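Long-range contacts in protein similar to metal-dependent hydrolase (Staphylococcus aureus subsp. aureus Mu50, PDB 3ESH), which is probably a metal-dependent hydrolase of the metallo-beta-lactamase superfamily: residues Gly13-Met18 / Gly80-Ser85; His49-Gln54 / Trp246-His251; Val132-Glu137 / Gly188-Thr193. One frame throughout, in Å; residues are numbered along the deposited sequence.

Interaction 1. Residues Gly13-Met18 / Gly80-Ser85; sequences GGNTKM and GVDEES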
loop_
_atom_site.group_PDB
_atom_site.type_symbol
_atom_site.label_atom_id
_atom_site.label_comp_id
_atom_site.label_asym_id
_atom_site.label_seq_id
_atom_site.Cartn_x
_atom_site.Cartn_y
_atom_site.Cartn_z
ATOM N N GLY A 13 -34.471 17.475 -9.737
ATOM C CA GLY A 13 -34.112 17.640 -8.344
ATOM C C GLY A 13 -33.445 18.974 -8.083
ATOM O O GLY A 13 -32.828 19.179 -7.036
ATOM N N GLY A 14 -33.569 19.881 -9.045
ATOM C CA GLY A 14 -32.981 21.201 -8.905
ATOM C C GLY A 14 -31.782 21.405 -9.809
ATOM O O GLY A 14 -31.589 20.679 -10.782
ATOM N N ASN A 15 -30.970 22.399 -9.484
ATOM C CA ASN A 15 -29.784 22.700 -10.270
ATOM C C ASN A 15 -28.774 23.505 -9.452
ATOM O O ASN A 15 -29.094 24.048 -8.399
ATOM C CB ASN A 15 -30.160 23.518 -11.511
ATOM C CG ASN A 15 -30.438 24.978 -11.176
ATOM O OD1 ASN A 15 -31.441 25.297 -10.527
ATOM N ND2 ASN A 15 -29.538 25.867 -11.590
ATOM N N THR A 16 -27.554 23.585 -9.971
ATOM C CA THR A 16 -26.480 24.333 -9.336
ATOM C C THR A 16 -25.597 24.943 -10.424
ATOM O O THR A 16 -25.498 24.408 -11.519
ATOM C CB THR A 16 -25.597 23.421 -8.450
ATOM O OG1 THR A 16 -24.957 22.432 -9.270
ATOM C CG2 THR A 16 -26.431 22.740 -7.379
ATOM N N LYS A 17 -24.981 26.078 -10.125
ATOM C CA LYS A 17 -24.092 26.715 -11.071
ATOM C C LYS A 17 -22.708 26.688 -10.432
ATOM O O LYS A 17 -22.472 27.347 -9.417
ATOM C CB LYS A 17 -24.547 28.151 -11.376
ATOM C CG LYS A 17 -25.855 28.225 -12.185
ATOM C CD LYS A 17 -26.028 29.562 -12.939
ATOM C CE LYS A 17 -26.595 30.677 -12.078
ATOM N NZ LYS A 17 -28.033 30.426 -11.745
HETATM N N MSE A 18 -21.816 25.886 -11.015
HETATM C CA MSE A 18 -20.460 25.739 -10.517
HETATM C C MSE A 18 -19.477 26.398 -11.466
HETATM O O MSE A 18 -19.722 26.458 -12.661
HETATM C CB MSE A 18 -20.109 24.255 -10.381
HETATM C CG MSE A 18 -20.973 23.454 -9.453
HETATM SE SE MSE A 18 -20.990 24.206 -7.705
HETATM C CE MSE A 18 -22.821 24.727 -7.713
ATOM N N GLY A 80 -25.647 29.100 -7.157
ATOM C CA GLY A 80 -26.454 29.392 -8.322
ATOM C C GLY A 80 -27.697 28.558 -8.531
ATOM O O GLY A 80 -28.003 28.158 -9.656
ATOM N N VAL A 81 -28.425 28.295 -7.460
ATOM C CA VAL A 81 -29.645 27.519 -7.565
ATOM C C VAL A 81 -30.764 28.411 -8.118
ATOM O O VAL A 81 -31.094 29.437 -7.527
ATOM C CB VAL A 81 -30.065 26.996 -6.183
ATOM C CG1 VAL A 81 -31.109 25.917 -6.328
ATOM C CG2 VAL A 81 -28.854 26.489 -5.445
ATOM N N ASP A 82 -31.341 28.031 -9.252
ATOM C CA ASP A 82 -32.428 28.816 -9.830
ATOM C C ASP A 82 -33.728 28.356 -9.203
ATOM O O ASP A 82 -34.560 29.168 -8.797
ATOM C CB ASP A 82 -32.496 28.625 -11.345
ATOM C CG ASP A 82 -31.203 28.980 -12.025
ATOM O OD1 ASP A 82 -30.681 30.096 -11.785
ATOM O OD2 ASP A 82 -30.707 28.139 -12.804
ATOM N N GLU A 83 -33.888 27.038 -9.136
ATOM C CA GLU A 83 -35.070 26.419 -8.559
ATOM C C GLU A 83 -34.605 25.252 -7.703
ATOM O O GLU A 83 -33.581 24.640 -7.985
ATOM C CB GLU A 83 -36.003 25.899 -9.664
ATOM C CG GLU A 83 -35.392 24.769 -10.512
ATOM C CD GLU A 83 -36.351 24.207 -11.560
ATOM O OE1 GLU A 83 -37.386 23.623 -11.174
ATOM O OE2 GLU A 83 -36.069 24.346 -12.774
ATOM N N GLU A 84 -35.347 24.959 -6.647
ATOM C CA GLU A 84 -35.017 23.841 -5.782
ATOM C C GLU A 84 -35.689 22.618 -6.389
ATOM O O GLU A 84 -36.328 22.705 -7.441
ATOM C CB GLU A 84 -35.536 24.079 -4.363
ATOM C CG GLU A 84 -34.681 25.038 -3.534
ATOM C CD GLU A 84 -35.295 25.356 -2.175
ATOM O OE1 GLU A 84 -36.265 26.148 -2.118
ATOM O OE2 GLU A 84 -34.817 24.808 -1.163
ATOM N N SER A 85 -35.557 21.488 -5.712
ATOM C CA SER A 85 -36.110 20.229 -6.182
ATOM C C SER A 85 -37.623 20.196 -6.415
ATOM O O SER A 85 -38.390 20.832 -5.700
ATOM C CB SER A 85 -35.704 19.119 -5.206
ATOM O OG SER A 85 -36.172 17.852 -5.619
#
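The carboxamide of N15 and the carboxylate of D82 are almost parallel, their planes 18° apart, but stepped rather than coplanar: D82 OD2 is displaced to one side of the amide plane, beyond its ND2 edge, D82 N lies slightly to the other side, and E83 N approaches close to the plane. The contact joins strand 15-19 of this metallo-beta-lactamase-type chain to the loop following helix 73-78, which ends in a Schellman motif with G80 as its C-prime residue. N15 OD1 accepts two backbone donors, D82 N at 3.0 Å and, more weakly, E83 N at 3.3 Å, and together they orient the amide. On the other branch, N15 ND2 makes a weak bond to D82 OD2 at 2.8 Å, with a second weak bond to N45 on the neighbouring strand. CG sits between the backbone N and carbonyl carbon (chi1 77°), which lifts the amide toward the loop.

K17 rises beside N15 and bends at chi3 and chi4, so that its aliphatic part curls over the G80 carbonyl and its ammonium meets D82 OD1 in a 2.7 Å salt bridge. Each D82 oxygen thus engages one of two alternate strand residues, OD2 with N15 and OD1 with K17. V81 CG1 rests 3.4 Å from N15 O. K17 NZ also donates to G80 O at 3.1 Å, from 46° above the carbonyl plane.

Interaction 2. Residues His49-Gln54 / Trp246-His251; sequences HPILIQ and WFLFYH
Y250 lays one face of its ring under the backbone of H49: H49 N stands 3.8 Å above the ring plane, over its centre. That same N-H is aimed past the ring at Y250 O, to which it donates a nearly straight bond of 3.3 Å (174° at the hydrogen). One residue therefore supplies both the acceptor and the aromatic surface for a single amide. Because CG of Y250 is anti to its backbone N (chi1 175°), the ring swings back along the H49-P50 peptide, where CD1 comes 3.1 Å from H49 O and CE1 touches P50 CG at 4.0 Å. The pyrrolidine and phenol cross at a slant rather than stacking. Within the 246-251 segment, Y250 CD2 stands 3.5 Å above the plane of the H251 imidazole, over its centre.

Further along, I51 points at the other segment and its CD1 meets L248 CB at 3.9 Å, a purely apolar touch between strand 51-54 of one seven-stranded sheet and strand 246-248 of the other. The contact thus spans the two sheets of the metallo-beta-lactamase sandwich. A water modelled between H49 O and F249 O would bridge the backbones, though its short distances make its exact position doubtful.

The Y250 hydroxyl bonds to D112 O and the ring stacks on H113. Both residues belong to an HxHxDH sequence, the metal-binding motif of this superfamily, so the buried phenol is consistent with a second-shell role, tying the H49-P50 peptide to a probable metal-site loop.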
loop_
_atom_site.group_PDB
_atom_site.type_symbol
_atom_site.label_atom_id
_atom_site.label_comp_id
_atom_site.label_asym_id
_atom_site.label_seq_id
_atom_site.Cartn_x
_atom_site.Cartn_y
_atom_site.Cartn_z
ATOM N N HIS A 49 -30.428 16.327 -11.542
ATOM C CA HIS A 49 -31.613 15.524 -11.855
ATOM C C HIS A 49 -31.469 14.025 -11.587
ATOM O O HIS A 49 -30.851 13.296 -12.360
ATOM C CB HIS A 49 -32.014 15.715 -13.327
ATOM C CG HIS A 49 -32.413 17.116 -13.687
ATOM N ND1 HIS A 49 -32.691 18.085 -12.749
ATOM C CD2 HIS A 49 -32.576 17.706 -14.897
ATOM C CE1 HIS A 49 -33.002 19.217 -13.365
ATOM N NE2 HIS A 49 -32.939 19.012 -14.666
ATOM N N PRO A 50 -32.051 13.538 -10.484
ATOM C CA PRO A 50 -31.932 12.105 -10.207
ATOM C C PRO A 50 -32.478 11.228 -11.333
ATOM O O PRO A 50 -33.305 11.660 -12.121
ATOM C CB PRO A 50 -32.702 11.954 -8.906
ATOM C CG PRO A 50 -32.379 13.244 -8.209
ATOM C CD PRO A 50 -32.602 14.253 -9.321
ATOM N N ILE A 51 -32.003 9.989 -11.396
ATOM C CA ILE A 51 -32.428 9.059 -12.426
ATOM C C ILE A 51 -33.390 8.019 -11.880
ATOM O O ILE A 51 -33.015 7.187 -11.057
ATOM C CB ILE A 51 -31.199 8.354 -13.050
ATOM C CG1 ILE A 51 -30.284 9.406 -13.681
ATOM C CG2 ILE A 51 -31.640 7.306 -14.072
ATOM C CD1 ILE A 51 -29.008 8.854 -14.279
ATOM N N LEU A 52 -34.634 8.071 -12.347
ATOM C CA LEU A 52 -35.660 7.116 -11.922
ATOM C C LEU A 52 -35.558 5.834 -12.733
ATOM O O LEU A 52 -35.630 5.859 -13.959
ATOM C CB LEU A 52 -37.057 7.710 -12.098
ATOM C CG LEU A 52 -38.235 6.756 -11.839
ATOM C CD1 LEU A 52 -38.145 6.193 -10.428
ATOM C CD2 LEU A 52 -39.557 7.492 -12.034
ATOM N N ILE A 53 -35.383 4.715 -12.040
ATOM C CA ILE A 53 -35.282 3.416 -12.697
ATOM C C ILE A 53 -36.418 2.523 -12.234
ATOM O O ILE A 53 -36.541 2.261 -11.036
ATOM C CB ILE A 53 -33.988 2.675 -12.337
ATOM C CG1 ILE A 53 -32.766 3.521 -12.697
ATOM C CG2 ILE A 53 -33.961 1.328 -13.036
ATOM C CD1 ILE A 53 -31.454 2.838 -12.370
ATOM N N GLN A 54 -37.235 2.045 -13.169
ATOM C CA GLN A 54 -38.348 1.164 -12.821
ATOM C C GLN A 54 -38.242 -0.197 -13.483
ATOM O O GLN A 54 -38.256 -0.296 -14.700
ATOM C CB GLN A 54 -39.688 1.808 -13.204
ATOM C CG GLN A 54 -40.072 2.988 -12.343
ATOM C CD GLN A 54 -41.366 3.649 -12.767
ATOM O OE1 GLN A 54 -41.430 4.330 -13.791
ATOM N NE2 GLN A 54 -42.411 3.449 -11.978
ATOM N N TRP A 246 -25.846 3.090 -23.483
ATOM C CA TRP A 246 -26.466 4.400 -23.458
ATOM C C TRP A 246 -25.810 5.063 -22.259
ATOM O O TRP A 246 -25.742 4.468 -21.183
ATOM C CB TRP A 246 -27.965 4.300 -23.196
ATOM C CG TRP A 246 -28.793 4.154 -24.420
ATOM C CD1 TRP A 246 -29.263 2.994 -24.963
ATOM C CD2 TRP A 246 -29.253 5.208 -25.260
ATOM N NE1 TRP A 246 -29.992 3.265 -26.091
ATOM C CE2 TRP A 246 -30.000 4.621 -26.297
ATOM C CE3 TRP A 246 -29.102 6.599 -25.237
ATOM C CZ2 TRP A 246 -30.605 5.377 -27.307
ATOM C CZ3 TRP A 246 -29.703 7.350 -26.242
ATOM C CH2 TRP A 246 -30.444 6.734 -27.263
ATOM N N PHE A 247 -25.308 6.278 -22.431
ATOM C CA PHE A 247 -24.685 6.977 -21.323
ATOM C C PHE A 247 -25.718 7.908 -20.721
ATOM O O PHE A 247 -26.248 8.780 -21.409
ATOM C CB PHE A 247 -23.477 7.772 -21.808
ATOM C CG PHE A 247 -22.256 6.927 -22.078
ATOM C CD1 PHE A 247 -21.313 6.710 -21.086
ATOM C CD2 PHE A 247 -22.045 6.362 -23.332
ATOM C CE1 PHE A 247 -20.179 5.955 -21.328
ATOM C CE2 PHE A 247 -20.911 5.600 -23.591
ATOM C CZ PHE A 247 -19.976 5.396 -22.588
ATOM N N LEU A 248 -26.024 7.704 -19.444
ATOM C CA LEU A 248 -26.996 8.533 -18.737
ATOM C C LEU A 248 -26.269 9.633 -17.958
ATOM O O LEU A 248 -25.192 9.408 -17.400
ATOM C CB LEU A 248 -27.821 7.681 -17.779
ATOM C CG LEU A 248 -28.520 6.457 -18.378
ATOM C CD1 LEU A 248 -29.375 5.763 -17.317
ATOM C CD2 LEU A 248 -29.376 6.894 -19.550
ATOM N N PHE A 249 -26.865 10.821 -17.915
ATOM C CA PHE A 249 -26.271 11.949 -17.222
ATOM C C PHE A 249 -27.161 12.532 -16.149
ATOM O O PHE A 249 -28.383 12.480 -16.237
ATOM C CB PHE A 249 -25.889 13.020 -18.231
ATOM C CG PHE A 249 -24.804 12.585 -19.166
ATOM C CD1 PHE A 249 -23.464 12.616 -18.755
ATOM C CD2 PHE A 249 -25.118 12.069 -20.429
ATOM C CE1 PHE A 249 -22.456 12.139 -19.585
ATOM C CE2 PHE A 249 -24.119 11.595 -21.263
ATOM C CZ PHE A 249 -22.781 11.624 -20.842
ATOM N N TYR A 250 -26.523 13.086 -15.130
ATOM C CA TYR A 250 -27.208 13.666 -13.990
ATOM C C TYR A 250 -27.017 15.171 -14.019
ATOM O O TYR A 250 -27.906 15.915 -13.623
ATOM C CB TYR A 250 -26.598 13.085 -12.706
ATOM C CG TYR A 250 -27.100 13.657 -11.392
ATOM C CD1 TYR A 250 -28.199 13.100 -10.737
ATOM C CD2 TYR A 250 -26.430 14.709 -10.768
ATOM C CE1 TYR A 250 -28.609 13.572 -9.484
ATOM C CE2 TYR A 250 -26.830 15.185 -9.520
ATOM C CZ TYR A 250 -27.918 14.610 -8.883
ATOM O OH TYR A 250 -28.285 15.066 -7.639
ATOM N N HIS A 251 -25.847 15.593 -14.502
ATOM C CA HIS A 251 -25.464 17.007 -14.568
ATOM C C HIS A 251 -25.530 17.701 -15.923
ATOM O O HIS A 251 -25.408 18.929 -15.978
ATOM C CB HIS A 251 -24.025 17.204 -14.070
ATOM C CG HIS A 251 -23.866 17.121 -12.586
ATOM N ND1 HIS A 251 -24.709 17.768 -11.712
ATOM C CD2 HIS A 251 -22.925 16.517 -11.828
ATOM C CE1 HIS A 251 -24.290 17.568 -10.473
ATOM N NE2 HIS A 251 -23.207 16.811 -10.518
HETATM O O HOH W 1 -30.502 12.762 -14.697
#

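Interaction 3. Residues Val132-Glu137 / Gly188-Thr193; sequences VVQQDE and GHTIIT
E137 OE1 lies against the backbone of G188, 3.2 Å from G188 C, and has several polar partners: it hydrogen-bonds to the hydroxyl of S186, and a water donates a weak bond to it at 2.9 Å. The same water accepts from G188 N at 2.9 Å, bridging the carboxylate to the loop. H189 N is close as well, but its angle is too poor for a bond. With CG placed beside the carbonyl carbon (chi1 177°) and a bend at chi2 (65°), the carboxylate folds over G188 while E137 CB packs 3.7 Å from G188 CA. The other oxygen, OE2, takes a hydrogen bond from M109 N and makes another with the hydroxyl of Y152.

G188 fits where E137 and Q134 converge; Q134 CB lies 3.3 Å from G188 O and 3.4 Å from T190 OG1. A second water accepts from Q134 N at 2.9 Å and reaches T190 OG1 only weakly. Q134 occupies the N-cap position of helix 135-142, so the contact sets the strand-to-helix turn after strand 130-134 of one sheet against the start of strand 190-196 of the other. D136, in the same helix, forms a salt bridge with R231 of the second subunit.

E137 thus bridges the backbones of M109 and, through water, G188, next to H189, whose ring meets H108; this is consistent with a supporting place behind a metal site. The bond from M109 N and the two hydroxyl partners would probably favour the ionised form of this buried carboxylate.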
loop_
_atom_site.group_PDB
_atom_site.type_symbol
_atom_site.label_atom_id
_atom_site.label_comp_id
_atom_site.label_asym_id
_atom_site.label_seq_id
_atom_site.Cartn_x
_atom_site.Cartn_y
_atom_site.Cartn_z
ATOM N N VAL A 132 -28.247 2.641 -0.576
ATOM C CA VAL A 132 -26.972 1.980 -0.853
ATOM C C VAL A 132 -25.827 2.946 -1.116
ATOM O O VAL A 132 -25.916 3.812 -1.998
ATOM C CB VAL A 132 -27.141 1.048 -2.055
ATOM C CG1 VAL A 132 -25.920 0.203 -2.257
ATOM C CG2 VAL A 132 -28.358 0.178 -1.834
ATOM N N VAL A 133 -24.754 2.800 -0.346
ATOM C CA VAL A 133 -23.574 3.645 -0.494
ATOM C C VAL A 133 -22.307 2.806 -0.379
ATOM O O VAL A 133 -22.271 1.806 0.331
ATOM C CB VAL A 133 -23.501 4.757 0.598
ATOM C CG1 VAL A 133 -22.376 5.724 0.285
ATOM C CG2 VAL A 133 -24.832 5.488 0.703
ATOM N N GLN A 134 -21.268 3.203 -1.101
ATOM C CA GLN A 134 -20.007 2.490 -1.036
ATOM C C GLN A 134 -19.526 2.765 0.402
ATOM O O GLN A 134 -19.682 3.878 0.926
ATOM C CB GLN A 134 -19.064 3.019 -2.133
ATOM C CG GLN A 134 -17.699 3.528 -1.696
ATOM C CD GLN A 134 -16.731 2.432 -1.379
ATOM O OE1 GLN A 134 -16.781 1.354 -1.953
ATOM N NE2 GLN A 134 -15.820 2.711 -0.478
ATOM N N GLN A 135 -18.974 1.740 1.044
ATOM C CA GLN A 135 -18.540 1.850 2.438
ATOM C C GLN A 135 -17.538 2.958 2.765
ATOM O O GLN A 135 -17.678 3.631 3.795
ATOM C CB GLN A 135 -18.011 0.498 2.919
ATOM C CG GLN A 135 -17.518 0.456 4.336
ATOM C CD GLN A 135 -17.476 -0.956 4.887
ATOM O OE1 GLN A 135 -17.200 -1.918 4.164
ATOM N NE2 GLN A 135 -17.742 -1.089 6.177
ATOM N N ASP A 136 -16.540 3.169 1.909
ATOM C CA ASP A 136 -15.545 4.221 2.182
ATOM C C ASP A 136 -16.118 5.602 1.906
ATOM O O ASP A 136 -15.750 6.572 2.579
ATOM C CB ASP A 136 -14.286 3.991 1.350
ATOM C CG ASP A 136 -13.640 2.661 1.647
ATOM O OD1 ASP A 136 -13.242 2.450 2.804
ATOM O OD2 ASP A 136 -13.534 1.824 0.745
ATOM N N GLU A 137 -17.018 5.685 0.924
ATOM C CA GLU A 137 -17.668 6.947 0.582
ATOM C C GLU A 137 -18.410 7.396 1.831
ATOM O O GLU A 137 -18.278 8.537 2.266
ATOM C CB GLU A 137 -18.674 6.743 -0.558
ATOM C CG GLU A 137 -19.467 7.989 -0.955
ATOM C CD GLU A 137 -18.585 9.094 -1.542
ATOM O OE1 GLU A 137 -17.675 8.752 -2.334
ATOM O OE2 GLU A 137 -18.803 10.299 -1.232
ATOM N N GLY A 188 -14.672 7.049 -2.671
ATOM C CA GLY A 188 -15.695 6.023 -2.704
ATOM C C GLY A 188 -16.666 6.166 -3.852
ATOM O O GLY A 188 -17.703 5.503 -3.874
ATOM N N HIS A 189 -16.337 7.010 -4.824
ATOM C CA HIS A 189 -17.230 7.219 -5.950
ATOM C C HIS A 189 -17.601 5.915 -6.637
ATOM O O HIS A 189 -16.758 5.032 -6.821
ATOM C CB HIS A 189 -16.605 8.182 -6.945
ATOM C CG HIS A 189 -17.514 8.549 -8.076
ATOM N ND1 HIS A 189 -17.738 7.716 -9.148
ATOM C CD2 HIS A 189 -18.251 9.663 -8.298
ATOM C CE1 HIS A 189 -18.572 8.301 -9.991
ATOM N NE2 HIS A 189 -18.895 9.482 -9.498
ATOM N N THR A 190 -18.873 5.825 -7.032
ATOM C CA THR A 190 -19.445 4.643 -7.660
ATOM C C THR A 190 -20.174 4.927 -8.985
ATOM O O THR A 190 -20.758 5.992 -9.174
ATOM C CB THR A 190 -20.443 3.960 -6.658
ATOM O OG1 THR A 190 -19.747 3.604 -5.456
ATOM C CG2 THR A 190 -21.074 2.708 -7.256
ATOM N N ILE A 191 -20.129 3.971 -9.907
ATOM C CA ILE A 191 -20.827 4.107 -11.175
ATOM C C ILE A 191 -21.888 3.012 -11.201
ATOM O O ILE A 191 -21.765 2.015 -10.512
ATOM C CB ILE A 191 -19.874 3.946 -12.383
ATOM C CG1 ILE A 191 -19.312 2.535 -12.435
ATOM C CG2 ILE A 191 -18.716 4.936 -12.271
ATOM C CD1 ILE A 191 -18.894 2.128 -13.802
ATOM N N ILE A 192 -22.931 3.184 -11.996
ATOM C CA ILE A 192 -24.005 2.195 -12.046
ATOM C C ILE A 192 -24.346 1.794 -13.480
ATOM O O ILE A 192 -24.382 2.633 -14.382
ATOM C CB ILE A 192 -25.272 2.756 -11.343
ATOM C CG1 ILE A 192 -24.919 3.145 -9.901
ATOM C CG2 ILE A 192 -26.382 1.734 -11.358
ATOM C CD1 ILE A 192 -25.875 4.131 -9.249
ATOM N N THR A 193 -24.584 0.508 -13.694
ATOM C CA THR A 193 -24.936 0.007 -15.013
ATOM C C THR A 193 -26.309 -0.659 -14.965
ATOM O O THR A 193 -26.673 -1.280 -13.964
ATOM C CB THR A 193 -23.906 -1.024 -15.530
ATOM O OG1 THR A 193 -23.767 -2.077 -14.577
ATOM C CG2 THR A 193 -22.553 -0.371 -15.752
HETATM O O HOH W 2 -21.487 5.229 -3.097
HETATM O O HOH W 3 -15.263 9.062 -0.686
#

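In the fold
Along the chain, interactions 1 and 2 interleave, residues 49-54 falling inside the loop that interaction 1 closes, while interaction 3 follows interaction 1 and is nested within the span of interaction 2. Interactions 1 and 2 have centres about 17 Å apart yet touch, G14 O lying 3.3 Å from H49 CE1. Interactions 2 and 3, with centres about 16 Å apart, approach to about 5 Å between nearest atoms and each link the same two seven-stranded sheets. Interactions 1 and 3 lie on opposite sides of the chain's centre, their centres about 23 Å apart and their nearest atoms about 14 Å. Interactions 2 and 3 thus join the sandwich near the probable metal-site loop, and interaction 1 ties strand 15-19 to the loop between helices 73-78 and 87-92.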